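Local coordinates for 5' nucleotidase family protein (Staphylococcus aureus subsp. aureus, PDB 4Q7F) that belongs to the 5'-nucleotidase family, joining a metal-binding calcineurin-like phosphoesterase domain to a C-terminal nucleotidase domain, with a ligand pocket between them, at residues P168-P173 / N476-G482; F112-L116 / H175-L179; T163-I167 / T224-E228; P387-K391 / Q498-L504. All coordinates share one frame; numbering follows the deposited sequence.

Interaction 1 of 4, residues P168-P173 / N476-G482; sequences PHWEQP and NYRAVGG. With 3D1 ((2R,3S,5R)-5-(6-amino-9H-purin-9-yl)-tetrahydro-2-(hydroxymethyl)furan-3-ol), chain D.
Trp170 and Tyr477 lie side by side, their rings nearly parallel (planes 8° apart) but slid so far that they barely overlap; Trp170 CD1 comes 3.2 Å from Tyr477 CE1. One face of the Tyr477 ring carries the ligand 3D1, whose C5 sits 3.4 Å above the ring plane and over its centre. The opposite face is covered toward its rim by Gly482 CA, and Arg478 NH1 lies at the edge. The Trp170 ring has 3D1 C5' over one face and Gly482 CA at its edge. CG of Tyr477 stands anti to the backbone N (chi1 -176°), which carries the ring out from helix 476-479 to lie flat on the purine. That helix ends in a Schellman motif: Gly481, with positive phi, is the C-prime residue, and Gly482 N donates to Tyr477 O at 3.0 Å. The same turn brings Val480 CG2 to 3.2 Å from His169 O. Waters bridge the two segments. One donates to both Pro168 O and Val480 O; another links His169 ND1 (2.6 Å) with Gly481 O. A third accepts from Asn476 ND2 and donates to Asn476 O, and more weakly to Glu171 O. The Gln172 amide stacks on that of Asn476 with planes 22° apart, although Gln172 has a second conformer and the detail is doubtful; its NE2 bonds to Thr389 OG1, and Asn476 OD1 accepts a bond from Thr389 N.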
# COMPACT_ATOMS: atom_id res chain seq x y z
N PRO A 168 -11.54 -3.07 5.95
CA PRO A 168 -12.16 -4.40 5.93
C PRO A 168 -12.04 -5.14 4.61
O PRO A 168 -12.10 -6.37 4.60
CB PRO A 168 -13.64 -4.11 6.26
CG PRO A 168 -13.56 -2.90 7.14
CD PRO A 168 -12.47 -2.07 6.50
N HIS A 169 -11.86 -4.42 3.51
CA HIS A 169 -11.72 -5.06 2.20
C HIS A 169 -10.32 -5.59 1.94
O HIS A 169 -10.09 -6.22 0.91
CB HIS A 169 -12.07 -4.07 1.10
CG HIS A 169 -13.51 -3.67 1.09
ND1 HIS A 169 -14.42 -4.18 0.18
CD2 HIS A 169 -14.21 -2.81 1.87
CE1 HIS A 169 -15.61 -3.65 0.41
NE2 HIS A 169 -15.51 -2.81 1.42
N TRP A 170 -9.39 -5.38 2.88
CA TRP A 170 -8.01 -5.82 2.68
C TRP A 170 -7.35 -6.65 3.79
O TRP A 170 -6.60 -7.59 3.53
CB TRP A 170 -7.08 -4.60 2.50
CG TRP A 170 -7.52 -3.58 1.47
CD1 TRP A 170 -7.97 -3.82 0.19
CD2 TRP A 170 -7.52 -2.16 1.63
NE1 TRP A 170 -8.27 -2.63 -0.44
CE2 TRP A 170 -8.00 -1.60 0.43
CE3 TRP A 170 -7.17 -1.29 2.69
CZ2 TRP A 170 -8.13 -0.22 0.25
CZ3 TRP A 170 -7.31 0.06 2.51
CH2 TRP A 170 -7.79 0.59 1.31
N GLU A 171 -7.62 -6.27 5.02
CA GLU A 171 -6.88 -6.80 6.16
C GLU A 171 -7.33 -8.16 6.69
O GLU A 171 -8.45 -8.59 6.42
CB GLU A 171 -6.95 -5.73 7.29
CG GLU A 171 -6.01 -5.97 8.46
CD GLU A 171 -4.58 -6.16 7.99
OE1 GLU A 171 -4.10 -7.32 8.02
OE2 GLU A 171 -4.00 -5.16 7.50
N GLN A 172 -6.43 -8.84 7.40
CA GLN A 172 -6.73 -10.09 8.07
C GLN A 172 -7.89 -9.78 9.00
O GLN A 172 -7.82 -8.80 9.74
CB GLN A 172 -5.55 -10.52 8.94
CG GLN A 172 -4.25 -10.83 8.24
CD GLN A 172 -4.27 -12.18 7.58
OE1 GLN A 172 -5.33 -12.71 7.25
NE2 GLN A 172 -3.09 -12.75 7.37
N PRO A 173 -8.96 -10.60 8.97
CA PRO A 173 -10.12 -10.40 9.88
C PRO A 173 -9.72 -10.38 11.36
O PRO A 173 -10.19 -9.55 12.12
CB PRO A 173 -11.00 -11.62 9.60
CG PRO A 173 -10.69 -11.97 8.20
CD PRO A 173 -9.21 -11.72 8.04
N ASN A 476 -5.03 -13.78 1.48
CA ASN A 476 -6.02 -13.20 2.40
C ASN A 476 -6.59 -11.87 1.91
O ASN A 476 -7.75 -11.54 2.22
CB ASN A 476 -5.47 -13.03 3.80
CG ASN A 476 -4.41 -11.98 3.89
OD1 ASN A 476 -3.30 -12.17 3.40
ND2 ASN A 476 -4.74 -10.88 4.52
N TYR A 477 -5.79 -11.14 1.15
CA TYR A 477 -6.20 -9.85 0.58
C TYR A 477 -7.37 -10.12 -0.36
O TYR A 477 -8.43 -9.51 -0.24
CB TYR A 477 -5.03 -9.23 -0.20
CG TYR A 477 -5.24 -7.86 -0.78
CD1 TYR A 477 -5.08 -6.72 0.01
CD2 TYR A 477 -5.53 -7.70 -2.13
CE1 TYR A 477 -5.26 -5.46 -0.51
CE2 TYR A 477 -5.70 -6.43 -2.68
CZ TYR A 477 -5.56 -5.32 -1.86
OH TYR A 477 -5.70 -4.06 -2.37
N ARG A 478 -7.15 -11.04 -1.29
CA ARG A 478 -8.23 -11.43 -2.20
C ARG A 478 -9.46 -11.99 -1.48
O ARG A 478 -10.58 -11.68 -1.88
CB ARG A 478 -7.73 -12.45 -3.20
CG ARG A 478 -6.83 -11.87 -4.25
CD ARG A 478 -7.59 -11.09 -5.30
NE ARG A 478 -6.65 -10.69 -6.33
CZ ARG A 478 -6.00 -9.54 -6.39
NH1 ARG A 478 -6.20 -8.55 -5.50
NH2 ARG A 478 -5.13 -9.36 -7.37
N ALA A 479 -9.26 -12.82 -0.45
CA ALA A 479 -10.34 -13.45 0.29
C ALA A 479 -11.39 -12.48 0.84
O ALA A 479 -12.58 -12.84 0.90
CB ALA A 479 -9.79 -14.34 1.41
N VAL A 480 -10.98 -11.28 1.24
CA VAL A 480 -11.92 -10.28 1.72
C VAL A 480 -12.32 -9.25 0.63
O VAL A 480 -12.91 -8.23 0.93
CB VAL A 480 -11.41 -9.55 2.98
CG1 VAL A 480 -11.31 -10.56 4.14
CG2 VAL A 480 -10.08 -8.89 2.72
N GLY A 481 -11.98 -9.54 -0.62
CA GLY A 481 -12.38 -8.70 -1.77
C GLY A 481 -11.39 -7.69 -2.33
O GLY A 481 -11.74 -6.89 -3.21
N GLY A 482 -10.16 -7.69 -1.81
CA GLY A 482 -9.16 -6.73 -2.19
C GLY A 482 -8.95 -6.71 -3.69
O GLY A 482 -8.89 -7.76 -4.32
O5' 3D1 D . -5.63 -0.03 -2.13
C5' 3D1 D . -4.99 -1.27 -1.91
C4' 3D1 D . -3.90 -1.14 -0.86
O4' 3D1 D . -3.50 -2.45 -0.51
C1' 3D1 D . -2.17 -2.74 -0.95
N9 3D1 D . -2.12 -4.11 -1.53
C4 3D1 D . -1.96 -5.18 -0.77
N3 3D1 D . -1.79 -5.37 0.56
C2 3D1 D . -1.64 -6.60 1.06
N1 3D1 D . -1.65 -7.72 0.29
C6 3D1 D . -1.81 -7.68 -1.05
N6 3D1 D . -1.83 -8.82 -1.79
C5 3D1 D . -2.00 -6.34 -1.67
N7 3D1 D . -2.18 -5.86 -2.92
C8 3D1 D . -2.27 -4.50 -2.82
C2' 3D1 D . -1.76 -1.60 -1.88
C3' 3D1 D . -2.61 -0.47 -1.33
O3' 3D1 D . -1.92 0.12 -0.20
O HOH W 1 -14.26 -7.63 3.09
O HOH W 2 -13.98 -5.42 -2.09
O HOH W 3 -7.82 -10.92 4.93

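Interaction 2 of 4, residues F112-L116 / H175-L179; sequences FNYGL and HIQSL
Gly115 lies flat against the His175 ring, and this is the tight part of the contact. Gly115 CA stands 3.6 Å from the ring centroid and 17° off the normal, a CH-pi contact, while Gly115 N sits 3.5 Å above the ring plane, over its centre. The imidazole is slipped under a type I turn from Phe112 to Gly115, closed by Gly115 N donating to Phe112 O at 3.0 Å. His175 CG lies opposite its carbonyl carbon (chi1 -63°), which directs the ring under the turn; CE1 comes 3.3 Å from Asn113 O. Its ND1 is bonded to Glu171 OE1, which helps fix the ring's rotation. Gly115 is also the N-cap of helix 116-125, so in this part of the calcineurin-like phosphoesterase domain the N-cap residue itself lies over the histidine face. The other half is apolar, with one close touch where Phe112 and Leu179 approach from opposite directions, CE1 of Phe112 meeting CD1 of Leu179 at 3.5 Å. Ile176 CG2 packs more loosely on the same ring. Toward the partly exposed side, Leu116 CD2 brushes Leu179 CD2 (4.0 Å) and Ser178 OG (3.9 Å), where Glu137 of strand 135-137 touches all three residues.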
# COMPACT_ATOMS: atom_id res chain seq x y z
N PHE A 112 -2.01 -1.99 10.21
CA PHE A 112 -2.72 -3.14 10.77
C PHE A 112 -2.19 -4.50 10.27
O PHE A 112 -2.54 -5.53 10.83
CB PHE A 112 -4.22 -3.01 10.46
CG PHE A 112 -4.86 -1.78 11.06
CD1 PHE A 112 -5.40 -1.81 12.35
CD2 PHE A 112 -4.89 -0.57 10.36
CE1 PHE A 112 -5.98 -0.69 12.91
CE2 PHE A 112 -5.45 0.57 10.93
CZ PHE A 112 -6.02 0.50 12.20
N ASN A 113 -1.34 -4.49 9.24
CA ASN A 113 -0.81 -5.70 8.60
C ASN A 113 -0.18 -6.73 9.52
O ASN A 113 -0.11 -7.88 9.16
CB ASN A 113 0.28 -5.36 7.55
CG ASN A 113 -0.27 -4.86 6.21
OD1 ASN A 113 0.51 -4.65 5.28
ND2 ASN A 113 -1.59 -4.72 6.09
N TYR A 114 0.34 -6.31 10.67
CA TYR A 114 1.00 -7.25 11.57
C TYR A 114 0.23 -7.51 12.86
O TYR A 114 0.79 -8.05 13.82
CB TYR A 114 2.40 -6.73 11.93
CG TYR A 114 3.32 -6.53 10.74
CD1 TYR A 114 3.76 -7.61 9.99
CD2 TYR A 114 3.77 -5.26 10.38
CE1 TYR A 114 4.61 -7.44 8.91
CE2 TYR A 114 4.62 -5.07 9.31
CZ TYR A 114 5.04 -6.16 8.58
OH TYR A 114 5.91 -5.96 7.52
N GLY A 115 -1.04 -7.13 12.89
CA GLY A 115 -1.86 -7.35 14.07
C GLY A 115 -2.06 -6.11 14.93
O GLY A 115 -1.25 -5.18 14.91
N LEU A 116 -3.15 -6.11 15.70
CA LEU A 116 -3.49 -4.97 16.51
C LEU A 116 -2.52 -4.75 17.68
O LEU A 116 -2.16 -3.61 17.95
CB LEU A 116 -4.94 -5.05 16.98
CG LEU A 116 -5.52 -3.75 17.52
CD1 LEU A 116 -5.42 -2.66 16.47
CD2 LEU A 116 -6.98 -3.93 17.98
N HIS A 175 -7.07 -9.30 12.62
CA HIS A 175 -6.37 -8.07 12.96
C HIS A 175 -7.28 -6.87 13.23
O HIS A 175 -6.86 -5.92 13.87
CB HIS A 175 -5.35 -7.65 11.90
CG HIS A 175 -4.23 -8.61 11.72
ND1 HIS A 175 -3.40 -8.59 10.63
CD2 HIS A 175 -3.85 -9.68 12.46
CE1 HIS A 175 -2.51 -9.56 10.73
NE2 HIS A 175 -2.78 -10.24 11.83
N ILE A 176 -8.53 -6.93 12.77
CA ILE A 176 -9.44 -5.79 12.93
C ILE A 176 -10.78 -6.13 13.56
O ILE A 176 -11.66 -5.28 13.58
CB ILE A 176 -9.74 -5.13 11.57
CG1 ILE A 176 -10.44 -6.13 10.63
CG2 ILE A 176 -8.47 -4.64 10.93
CD1 ILE A 176 -10.90 -5.53 9.32
N GLN A 177 -10.92 -7.34 14.08
CA GLN A 177 -12.22 -7.85 14.60
C GLN A 177 -12.98 -6.98 15.61
O GLN A 177 -14.21 -7.02 15.65
CB GLN A 177 -12.06 -9.31 15.10
CG GLN A 177 -11.03 -9.54 16.21
CD GLN A 177 -11.48 -9.07 17.58
OE1 GLN A 177 -12.68 -9.06 17.89
NE2 GLN A 177 -10.53 -8.71 18.43
N SER A 178 -12.26 -6.19 16.41
CA SER A 178 -12.88 -5.33 17.42
C SER A 178 -13.04 -3.88 16.96
O SER A 178 -13.48 -3.02 17.74
CB SER A 178 -12.01 -5.34 18.68
OG SER A 178 -10.71 -4.85 18.38
N LEU A 179 -12.72 -3.62 15.70
CA LEU A 179 -12.71 -2.26 15.20
C LEU A 179 -13.90 -1.91 14.34
O LEU A 179 -14.47 -2.76 13.67
CB LEU A 179 -11.43 -2.01 14.38
CG LEU A 179 -10.09 -2.39 15.03
CD1 LEU A 179 -8.94 -2.00 14.11
CD2 LEU A 179 -9.93 -1.76 16.39

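Interaction 3 of 4, residues T163-I167 / T224-E228; sequences TTQFI and TGENE
Two loops of the calcineurin-like phosphoesterase domain, following the adjacent parallel strands 155-163 and 201-207, meet where Thr164, Gln165 and Phe166 reach the backbone of Gly225 and Glu226. Thr164 OG1 donates to Glu226 O at 2.7 Å, in the carbonyl plane and on a lone pair; the hydroxyl is swung to the side opposite its backbone N (chi1 177°) and also receives a weak bond from Phe166 N. Gln165 extends beyond CG and sends NE2 to Gly225 O at 2.7 Å, almost straight at 170°, although the donor is tilted from the carbonyl plane. The side chain of Glu228 crosses that of Gln165 at about a right angle, yet carboxylate and amide planes are only 14° apart; the carboxylate is held by Ser183 OG and the backbone N of Ala184 and Phe185. A water accepts from Gln165 N at 3.1 Å and lies close to both Glu226 O and Glu228 OE2. The Phe166 ring takes Glu226 CB over one face, 3.6 Å above its plane and toward the rim, while CE1 comes 3.6 Å from Thr224 OG1. Glu226 runs out extended, and its OE1 bonds to NE2 of His247, a ligand of the magnesium ion. Glu226, which also touches 3D1, thus stands in the second shell of the magnesium site, on loops following strands of the six-stranded sheet, where metallophosphoesterases carry their two-metal centre.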
# COMPACT_ATOMS: atom_id res chain seq x y z
N THR A 163 -8.49 8.24 8.42
CA THR A 163 -7.95 7.10 7.70
C THR A 163 -9.00 6.48 6.75
O THR A 163 -10.20 6.45 7.04
CB THR A 163 -7.49 6.03 8.71
OG1 THR A 163 -6.47 6.57 9.58
CG2 THR A 163 -6.93 4.83 7.98
N THR A 164 -8.54 6.02 5.61
CA THR A 164 -9.46 5.32 4.66
C THR A 164 -10.31 4.26 5.39
O THR A 164 -9.80 3.42 6.16
CB THR A 164 -8.67 4.69 3.50
OG1 THR A 164 -9.58 3.95 2.63
CG2 THR A 164 -7.58 3.75 4.02
N GLN A 165 -11.62 4.31 5.15
CA GLN A 165 -12.55 3.38 5.79
C GLN A 165 -12.51 1.98 5.19
O GLN A 165 -13.06 1.07 5.77
CB GLN A 165 -13.99 3.91 5.64
CG GLN A 165 -14.51 3.88 4.20
CD GLN A 165 -15.83 4.60 4.04
OE1 GLN A 165 -16.72 4.48 4.86
NE2 GLN A 165 -15.97 5.35 2.95
N PHE A 166 -11.78 1.80 4.10
CA PHE A 166 -11.86 0.56 3.30
C PHE A 166 -11.05 -0.62 3.84
O PHE A 166 -11.02 -1.66 3.21
CB PHE A 166 -11.41 0.90 1.87
CG PHE A 166 -12.23 0.24 0.80
CD1 PHE A 166 -13.54 0.63 0.61
CD2 PHE A 166 -11.67 -0.67 -0.08
CE1 PHE A 166 -14.31 0.07 -0.39
CE2 PHE A 166 -12.43 -1.22 -1.09
CZ PHE A 166 -13.75 -0.86 -1.24
N ILE A 167 -10.42 -0.46 4.99
CA ILE A 167 -9.60 -1.51 5.61
C ILE A 167 -10.21 -2.93 5.65
O ILE A 167 -9.48 -3.90 5.43
CB ILE A 167 -9.05 -1.04 6.97
CG1 ILE A 167 -8.06 0.13 6.75
CG2 ILE A 167 -8.36 -2.19 7.69
CD1 ILE A 167 -7.60 0.90 7.99
N THR A 224 -16.20 3.62 -4.60
CA THR A 224 -16.43 2.64 -3.53
C THR A 224 -16.40 3.19 -2.10
O THR A 224 -16.78 2.50 -1.16
CB THR A 224 -15.34 1.54 -3.57
OG1 THR A 224 -14.06 2.13 -3.35
CG2 THR A 224 -15.33 0.84 -4.91
N GLY A 225 -15.93 4.41 -1.92
CA GLY A 225 -15.79 4.98 -0.58
C GLY A 225 -14.37 4.79 -0.04
O GLY A 225 -14.02 5.33 1.03
N GLU A 226 -13.55 4.02 -0.75
CA GLU A 226 -12.15 3.83 -0.36
C GLU A 226 -11.48 5.18 -0.21
O GLU A 226 -10.80 5.47 0.78
CB GLU A 226 -11.36 3.01 -1.41
CG GLU A 226 -9.85 3.02 -1.14
CD GLU A 226 -9.02 2.26 -2.18
OE1 GLU A 226 -7.77 2.30 -2.09
OE2 GLU A 226 -9.61 1.63 -3.08
N ASN A 227 -11.68 6.01 -1.23
CA ASN A 227 -11.11 7.35 -1.30
C ASN A 227 -12.24 8.34 -1.31
O ASN A 227 -13.14 8.26 -2.17
CB ASN A 227 -10.27 7.48 -2.57
CG ASN A 227 -9.02 6.62 -2.53
OD1 ASN A 227 -8.15 6.84 -1.69
ND2 ASN A 227 -8.92 5.67 -3.45
N GLU A 228 -12.20 9.27 -0.37
CA GLU A 228 -13.26 10.27 -0.22
C GLU A 228 -12.73 11.70 -0.24
O GLU A 228 -13.44 12.62 0.15
CB GLU A 228 -13.94 10.05 1.13
CG GLU A 228 -14.30 8.62 1.47
CD GLU A 228 -14.93 8.48 2.85
OE1 GLU A 228 -15.99 9.09 3.07
OE2 GLU A 228 -14.39 7.74 3.69
O HOH W 4 -12.11 6.63 3.08

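Interaction 4 of 4, residues P387-K391 / Q498-L504; sequences PNTFK and QVEGAQL. With 3D1 ((2R,3S,5R)-5-(6-amino-9H-purin-9-yl)-tetrahydro-2-(hydroxymethyl)furan-3-ol), chain D.
Asn388 O is approached by two groups from the start of helix 501-511. Gly501 N donates to it at 2.9 Å, nearly in line with the C=O bond but with a bent N-H...O angle of 133°. Glu500 CA lies 3.0 Å from the same oxygen, as a CA-H...O contact. Glu500 is the N-cap residue of the helix, and its side chain runs back over the other segment: CG packs 3.7 Å from Thr389 CG2, and OE1 rests 3.5 Å from Pro387 CB. Phe390 turns an edge to this corner. Gly501 CA lies in the ring plane and Val499 O approaches near it, 3.3 Å from Phe390 CD1. Buried Val499 O has no hydrogen-bond partner in the model; it meets the ring edge and the CA-H of Thr389. Beyond it Leu504 CD1 touches Phe390 CE1, and Leu351 of helix 342-355 packs on both side chains. Asn388 CG lies across from its carbonyl carbon (chi1 -60°), which sends the amide to 3D1 while the C=O faces the helix: ND2 donates to N1 of the ligand at 2.8 Å, close to straight at 168°, and OD1 accepts from N6 at 2.9 Å. Tyr384 OH bonds to that same OD1. The amide thus offers a donor and an acceptor matched to N1 and N6 of the purine, and the bond from the helix start probably helps position it.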
# COMPACT_ATOMS: atom_id res chain seq x y z
N PRO A 387 2.69 -9.29 3.61
CA PRO A 387 2.56 -10.36 4.59
C PRO A 387 1.18 -11.07 4.50
O PRO A 387 0.41 -11.13 5.46
CB PRO A 387 2.77 -9.64 5.92
CG PRO A 387 2.28 -8.24 5.67
CD PRO A 387 2.40 -7.97 4.20
N ASN A 388 0.88 -11.62 3.33
CA ASN A 388 -0.36 -12.34 3.10
C ASN A 388 -0.30 -13.81 3.48
O ASN A 388 0.72 -14.48 3.26
CB ASN A 388 -0.70 -12.39 1.63
CG ASN A 388 -0.87 -11.04 0.98
OD1 ASN A 388 -0.55 -10.89 -0.22
ND2 ASN A 388 -1.36 -10.08 1.71
N THR A 389 -1.41 -14.32 4.02
CA THR A 389 -1.56 -15.73 4.30
C THR A 389 -2.52 -16.18 3.20
O THR A 389 -2.87 -15.37 2.33
CB THR A 389 -2.11 -16.00 5.69
OG1 THR A 389 -3.33 -15.28 5.83
CG2 THR A 389 -1.12 -15.52 6.78
N PHE A 390 -2.95 -17.43 3.23
CA PHE A 390 -3.83 -17.93 2.16
C PHE A 390 -5.10 -18.61 2.63
O PHE A 390 -5.21 -19.08 3.76
CB PHE A 390 -3.00 -18.83 1.26
CG PHE A 390 -1.78 -18.16 0.73
CD1 PHE A 390 -0.60 -18.15 1.48
CD2 PHE A 390 -1.82 -17.43 -0.46
CE1 PHE A 390 0.52 -17.48 1.02
CE2 PHE A 390 -0.71 -16.75 -0.92
CZ PHE A 390 0.46 -16.78 -0.19
N LYS A 391 -6.07 -18.68 1.73
CA LYS A 391 -7.31 -19.31 2.04
C LYS A 391 -7.81 -20.10 0.85
O LYS A 391 -7.70 -19.64 -0.31
CB LYS A 391 -8.35 -18.28 2.48
CG LYS A 391 -8.17 -17.82 3.93
CD LYS A 391 -9.28 -16.89 4.36
CE LYS A 391 -9.30 -16.69 5.86
NZ LYS A 391 -8.00 -16.13 6.36
N GLN A 498 -2.23 -20.50 7.36
CA GLN A 498 -1.52 -19.47 8.13
C GLN A 498 -0.01 -19.49 7.93
O GLN A 498 0.76 -19.49 8.87
CB GLN A 498 -1.87 -19.57 9.62
CG GLN A 498 -3.31 -19.16 9.91
CD GLN A 498 -3.54 -17.67 9.69
OE1 GLN A 498 -2.74 -16.85 10.11
NE2 GLN A 498 -4.64 -17.32 9.04
N VAL A 499 0.39 -19.50 6.67
CA VAL A 499 1.78 -19.41 6.31
C VAL A 499 1.81 -18.22 5.36
O VAL A 499 1.05 -18.19 4.39
CB VAL A 499 2.32 -20.68 5.62
CG1 VAL A 499 3.76 -20.45 5.16
CG2 VAL A 499 2.24 -21.87 6.57
N GLU A 500 2.65 -17.24 5.66
CA GLU A 500 2.76 -16.04 4.82
C GLU A 500 3.50 -16.37 3.52
O GLU A 500 4.23 -17.36 3.44
CB GLU A 500 3.36 -14.86 5.61
CG GLU A 500 2.32 -14.29 6.58
CD GLU A 500 2.84 -13.19 7.48
OE1 GLU A 500 3.91 -12.66 7.20
OE2 GLU A 500 2.16 -12.87 8.47
N GLY A 501 3.26 -15.55 2.51
CA GLY A 501 3.79 -15.80 1.18
C GLY A 501 5.28 -16.05 1.06
O GLY A 501 5.70 -17.00 0.44
N ALA A 502 6.09 -15.18 1.65
CA ALA A 502 7.54 -15.36 1.56
C ALA A 502 7.96 -16.71 2.15
O ALA A 502 8.70 -17.46 1.50
CB ALA A 502 8.26 -14.21 2.25
N GLN A 503 7.44 -17.04 3.33
CA GLN A 503 7.78 -18.30 3.97
C GLN A 503 7.26 -19.53 3.19
O GLN A 503 7.94 -20.57 3.12
CB GLN A 503 7.25 -18.34 5.39
CG GLN A 503 7.74 -19.54 6.15
CD GLN A 503 9.24 -19.56 6.27
OE1 GLN A 503 9.85 -18.55 6.59
NE2 GLN A 503 9.85 -20.72 6.06
N LEU A 504 6.08 -19.40 2.60
CA LEU A 504 5.51 -20.48 1.81
C LEU A 504 6.46 -20.79 0.65
O LEU A 504 6.76 -21.96 0.40
CB LEU A 504 4.08 -20.15 1.36
CG LEU A 504 3.29 -21.23 0.62
CD1 LEU A 504 1.79 -20.95 0.73
CD2 LEU A 504 3.73 -21.38 -0.83
O5' 3D1 D . -5.63 -0.03 -2.13
C5' 3D1 D . -4.99 -1.27 -1.91
C4' 3D1 D . -3.90 -1.14 -0.86
O4' 3D1 D . -3.50 -2.45 -0.51
C1' 3D1 D . -2.17 -2.74 -0.95
N9 3D1 D . -2.12 -4.11 -1.53
C4 3D1 D . -1.96 -5.18 -0.77
N3 3D1 D . -1.79 -5.37 0.56
C2 3D1 D . -1.64 -6.60 1.06
N1 3D1 D . -1.65 -7.72 0.29
C6 3D1 D . -1.81 -7.68 -1.05
N6 3D1 D . -1.83 -8.82 -1.79
C5 3D1 D . -2.00 -6.34 -1.67
N7 3D1 D . -2.18 -5.86 -2.92
C8 3D1 D . -2.27 -4.50 -2.82
C2' 3D1 D . -1.76 -1.60 -1.88
C3' 3D1 D . -2.61 -0.47 -1.33
O3' 3D1 D . -1.92 0.12 -0.20

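Interactions 1 and 4 both touch 3D1; interaction 2 lies next to it, with the Asn113 side chain about 5 Å from the ligand (nearest atoms). Interaction 1 joins the two domains and touches each of the others. Its Glu171 OE2 accepts a hydrogen bond from Asn113 ND2 of interaction 2 at 2.8 Å, and Asn113 OD1 bonds to ND1 of His110, whose NE2 bonds to 3D1. Its Asn476 N donates to Thr389 O of interaction 4 at 2.8 Å, which ties the segment bearing Tyr477 to the segment bearing Asn388. Toward the metals, Trp170 CZ2 lies 3.5 Å from Glu226 OE1 of interaction 3. Interactions 3 and 4, with centres 25 Å apart, do not touch; each supplies a pocket residue.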